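Local coordinates for DNA damage response protein Rtt109, putative (Neosartorya fumigata, PDB 5ZB9) that probably transfers the acetyl group of acetyl-CoA to lysine side chains of histones, histone H3 among them, at residues V23-C35 with G413-A427. Sequence-based numbering, arbitrary orientation.
Sequences VTIRHISSAPSPC and GRGHAVLSEEDYKAA
Parallel pairing joins strand 23-30 to the short strand 417-419: Ser-29 N donates to Ala-417 O (2.9 Å), and Ser-29 O receives Leu-419 N (2.7 Å), both bonds close to straight. Upstream the pairing frays, and His-27 O receives only weak bonds from the backbone N atoms of His-416 and Ala-417. A side chain takes over there: His-416 ND1 accepts the His-27 backbone N at 3.0 Å, almost exactly in the imidazole plane, while its NE2 bonds Gln-464 on the neighbouring strand 464-467. Ser-29 OG, set between its own N and carbonyl carbon (chi1 72°), accepts Gly-415 N.

Gly-415 CA lies over the centre of the His-27 ring, 3.4 Å from the centroid, a CH-pi contact. A water joins His-27 ND1 to Arg-414 O, and NE2 bonds His-55, so both ring nitrogens have partners, which should limit its rotation.

On the sheet face that carries Ile-28, Ala-417 and Leu-419, Ile-28 CD1 meets Ala-427 CB (3.6 Å) and Leu-419 CD1 (4.0 Å), while its CG1 meets Tyr-424 CE1. The Ile-28 carbonyl oxygen sits at the tyrosine's edge, and the phenol hydroxyl bonds Glu-77. Farther along, Ser-33 OG donates to Glu-421 OE1 (3.1 Å).

Ser-420 N-caps the helix through OG to Asp-423 N. A strand and the helix after it, from late in the chain, thus add a parallel strand to the mixed sheet of the acetyltransferase fold, the helix packed against one sheet face.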
# COMPACT_ATOMS: atom_id res chain seq x y z
N VAL A 23 -7.79 -7.60 -20.82
CA VAL A 23 -8.01 -6.29 -20.22
C VAL A 23 -7.04 -5.28 -20.82
O VAL A 23 -6.07 -5.65 -21.48
CB VAL A 23 -7.82 -6.32 -18.68
CG1 VAL A 23 -8.82 -7.27 -18.04
CG2 VAL A 23 -6.39 -6.71 -18.33
N THR A 24 -7.30 -4.01 -20.58
CA THR A 24 -6.40 -2.95 -21.01
C THR A 24 -5.89 -2.23 -19.77
O THR A 24 -6.66 -1.98 -18.84
CB THR A 24 -7.11 -1.94 -21.94
OG1 THR A 24 -7.59 -2.63 -23.10
CG2 THR A 24 -6.17 -0.82 -22.36
N ILE A 25 -4.60 -1.93 -19.74
CA ILE A 25 -4.03 -1.26 -18.58
C ILE A 25 -3.40 0.08 -18.93
O ILE A 25 -2.79 0.26 -19.99
CB ILE A 25 -2.97 -2.14 -17.88
CG1 ILE A 25 -1.84 -2.51 -18.84
CG2 ILE A 25 -3.61 -3.39 -17.34
CD1 ILE A 25 -0.65 -3.10 -18.16
N ARG A 26 -3.57 1.03 -18.02
CA ARG A 26 -2.89 2.31 -18.12
C ARG A 26 -2.25 2.60 -16.77
O ARG A 26 -2.92 2.79 -15.75
CB ARG A 26 -3.85 3.42 -18.55
CG ARG A 26 -4.40 3.21 -19.96
CD ARG A 26 -5.44 4.25 -20.38
NE ARG A 26 -5.84 4.06 -21.77
CZ ARG A 26 -6.86 3.31 -22.17
NH1 ARG A 26 -7.61 2.68 -21.28
NH2 ARG A 26 -7.14 3.19 -23.46
N HIS A 27 -0.93 2.58 -16.77
CA HIS A 27 -0.15 2.82 -15.58
C HIS A 27 0.50 4.20 -15.72
O HIS A 27 1.34 4.41 -16.59
CB HIS A 27 0.89 1.71 -15.42
CG HIS A 27 1.90 1.95 -14.34
ND1 HIS A 27 3.10 1.28 -14.29
CD2 HIS A 27 1.89 2.79 -13.28
CE1 HIS A 27 3.79 1.70 -13.24
NE2 HIS A 27 3.08 2.62 -12.62
N ILE A 28 0.09 5.15 -14.90
CA ILE A 28 0.74 6.44 -14.97
C ILE A 28 1.46 6.68 -13.66
O ILE A 28 1.04 6.20 -12.61
CB ILE A 28 -0.26 7.59 -15.27
CG1 ILE A 28 -1.27 7.77 -14.15
CG2 ILE A 28 -0.99 7.34 -16.60
CD1 ILE A 28 -2.20 8.93 -14.39
N SER A 29 2.58 7.39 -13.72
CA SER A 29 3.35 7.66 -12.51
C SER A 29 3.92 9.06 -12.54
O SER A 29 3.86 9.75 -13.55
CB SER A 29 4.47 6.63 -12.35
OG SER A 29 5.51 6.82 -13.29
N SER A 30 4.47 9.49 -11.40
CA SER A 30 5.15 10.77 -11.33
C SER A 30 6.59 10.52 -10.89
O SER A 30 6.89 9.50 -10.29
CB SER A 30 4.43 11.72 -10.37
OG SER A 30 4.42 11.20 -9.06
N ALA A 31 7.49 11.45 -11.20
CA ALA A 31 8.89 11.24 -10.84
C ALA A 31 9.02 11.48 -9.35
O ALA A 31 8.22 12.23 -8.78
CB ALA A 31 9.80 12.16 -11.62
N PRO A 32 10.00 10.83 -8.71
CA PRO A 32 10.21 11.02 -7.28
C PRO A 32 10.41 12.50 -6.96
O PRO A 32 11.21 13.16 -7.61
CB PRO A 32 11.48 10.22 -6.98
CG PRO A 32 11.59 9.24 -8.09
CD PRO A 32 10.96 9.87 -9.29
N SER A 33 9.67 13.00 -5.98
CA SER A 33 9.84 14.38 -5.55
C SER A 33 9.84 14.41 -4.03
O SER A 33 9.27 13.53 -3.40
CB SER A 33 8.75 15.27 -6.14
OG SER A 33 7.46 14.82 -5.76
N PRO A 34 10.48 15.43 -3.45
CA PRO A 34 10.60 15.50 -1.99
C PRO A 34 9.24 15.54 -1.33
O PRO A 34 8.32 16.12 -1.89
CB PRO A 34 11.35 16.82 -1.76
CG PRO A 34 12.09 17.05 -3.02
CD PRO A 34 11.18 16.56 -4.09
N CYS A 35 9.12 14.91 -0.17
CA CYS A 35 7.85 14.92 0.55
C CYS A 35 8.12 14.96 2.04
O CYS A 35 9.25 14.83 2.49
CB CYS A 35 7.00 13.70 0.19
SG CYS A 35 7.69 12.13 0.75
N GLY A 413 10.44 0.94 -12.84
CA GLY A 413 9.02 0.65 -12.74
C GLY A 413 8.15 1.86 -13.03
O GLY A 413 7.11 2.05 -12.40
N ARG A 414 8.59 2.69 -13.97
CA ARG A 414 7.82 3.86 -14.36
C ARG A 414 6.64 3.43 -15.21
O ARG A 414 6.65 2.37 -15.84
CB ARG A 414 8.71 4.85 -15.10
CG ARG A 414 9.78 5.47 -14.20
CD ARG A 414 10.67 6.44 -14.95
NE ARG A 414 11.74 5.76 -15.67
CZ ARG A 414 11.98 5.90 -16.97
NH1 ARG A 414 11.22 6.72 -17.70
NH2 ARG A 414 12.98 5.24 -17.54
N GLY A 415 5.59 4.25 -15.22
CA GLY A 415 4.40 3.88 -15.96
C GLY A 415 4.54 4.07 -17.46
O GLY A 415 5.57 4.48 -17.97
N HIS A 416 3.46 3.73 -18.17
CA HIS A 416 3.32 4.08 -19.58
C HIS A 416 3.54 5.57 -19.80
O HIS A 416 4.03 5.99 -20.84
CB HIS A 416 1.95 3.65 -20.08
CG HIS A 416 1.70 2.19 -19.96
ND1 HIS A 416 0.79 1.66 -19.06
CD2 HIS A 416 2.24 1.13 -20.60
CE1 HIS A 416 0.79 0.34 -19.17
NE2 HIS A 416 1.66 -0.01 -20.10
N ALA A 417 3.16 6.37 -18.80
CA ALA A 417 3.36 7.81 -18.84
C ALA A 417 3.91 8.32 -17.52
O ALA A 417 3.33 8.07 -16.45
CB ALA A 417 2.06 8.52 -19.18
N VAL A 418 5.03 9.01 -17.58
CA VAL A 418 5.56 9.71 -16.43
C VAL A 418 5.11 11.16 -16.49
O VAL A 418 5.53 11.91 -17.36
CB VAL A 418 7.08 9.63 -16.37
CG1 VAL A 418 7.60 10.39 -15.16
CG2 VAL A 418 7.53 8.16 -16.33
N LEU A 419 4.23 11.55 -15.57
CA LEU A 419 3.69 12.89 -15.55
C LEU A 419 4.35 13.75 -14.48
O LEU A 419 4.88 13.23 -13.49
CB LEU A 419 2.19 12.87 -15.31
CG LEU A 419 1.42 12.01 -16.31
CD1 LEU A 419 -0.06 11.97 -15.96
CD2 LEU A 419 1.65 12.54 -17.71
N SER A 420 4.33 15.06 -14.69
CA SER A 420 4.71 15.99 -13.66
C SER A 420 3.76 15.83 -12.48
O SER A 420 2.65 15.32 -12.64
CB SER A 420 4.68 17.43 -14.18
OG SER A 420 3.34 17.84 -14.44
N GLU A 421 4.20 16.25 -11.30
CA GLU A 421 3.34 16.24 -10.13
C GLU A 421 1.99 16.90 -10.41
O GLU A 421 0.94 16.38 -10.02
CB GLU A 421 4.04 16.95 -8.97
CG GLU A 421 3.20 17.05 -7.72
CD GLU A 421 4.05 17.23 -6.48
OE1 GLU A 421 5.22 16.77 -6.50
OE2 GLU A 421 3.57 17.83 -5.50
N GLU A 422 2.04 18.02 -11.12
CA GLU A 422 0.84 18.77 -11.48
C GLU A 422 -0.08 17.98 -12.42
O GLU A 422 -1.29 17.91 -12.20
CB GLU A 422 1.25 20.10 -12.13
CG GLU A 422 0.08 20.94 -12.63
CD GLU A 422 0.54 22.14 -13.45
OE1 GLU A 422 0.02 23.26 -13.21
OE2 GLU A 422 1.40 21.97 -14.34
N ASP A 423 0.50 17.39 -13.46
CA ASP A 423 -0.29 16.64 -14.45
C ASP A 423 -0.87 15.34 -13.89
O ASP A 423 -1.98 14.93 -14.27
CB ASP A 423 0.56 16.32 -15.67
CG ASP A 423 0.87 17.55 -16.49
OD1 ASP A 423 0.20 18.58 -16.28
OD2 ASP A 423 1.77 17.50 -17.36
N TYR A 424 -0.13 14.70 -12.99
CA TYR A 424 -0.61 13.48 -12.34
C TYR A 424 -1.87 13.79 -11.53
O TYR A 424 -2.89 13.10 -11.67
CB TYR A 424 0.49 12.87 -11.46
CG TYR A 424 0.05 11.63 -10.72
CD1 TYR A 424 0.24 10.36 -11.27
CD2 TYR A 424 -0.56 11.72 -9.47
CE1 TYR A 424 -0.17 9.22 -10.59
CE2 TYR A 424 -0.98 10.59 -8.80
CZ TYR A 424 -0.78 9.34 -9.36
OH TYR A 424 -1.19 8.22 -8.67
N LYS A 425 -1.79 14.83 -10.68
CA LYS A 425 -2.96 15.32 -9.96
C LYS A 425 -4.13 15.61 -10.89
O LYS A 425 -5.27 15.28 -10.58
CB LYS A 425 -2.61 16.59 -9.18
CG LYS A 425 -1.80 16.37 -7.90
CD LYS A 425 -1.30 17.71 -7.34
CE LYS A 425 -1.18 17.69 -5.82
NZ LYS A 425 -2.52 17.63 -5.14
N ALA A 426 -3.86 16.22 -12.04
CA ALA A 426 -4.92 16.54 -12.98
C ALA A 426 -5.52 15.28 -13.57
O ALA A 426 -6.71 15.23 -13.86
CB ALA A 426 -4.41 17.46 -14.09
N ALA A 427 -4.69 14.25 -13.73
CA ALA A 427 -5.17 12.98 -14.27
C ALA A 427 -6.11 12.29 -13.29
O ALA A 427 -7.16 11.78 -13.69
CB ALA A 427 -4.00 12.06 -14.62
O HOH W 1 4.39 0.14 -16.64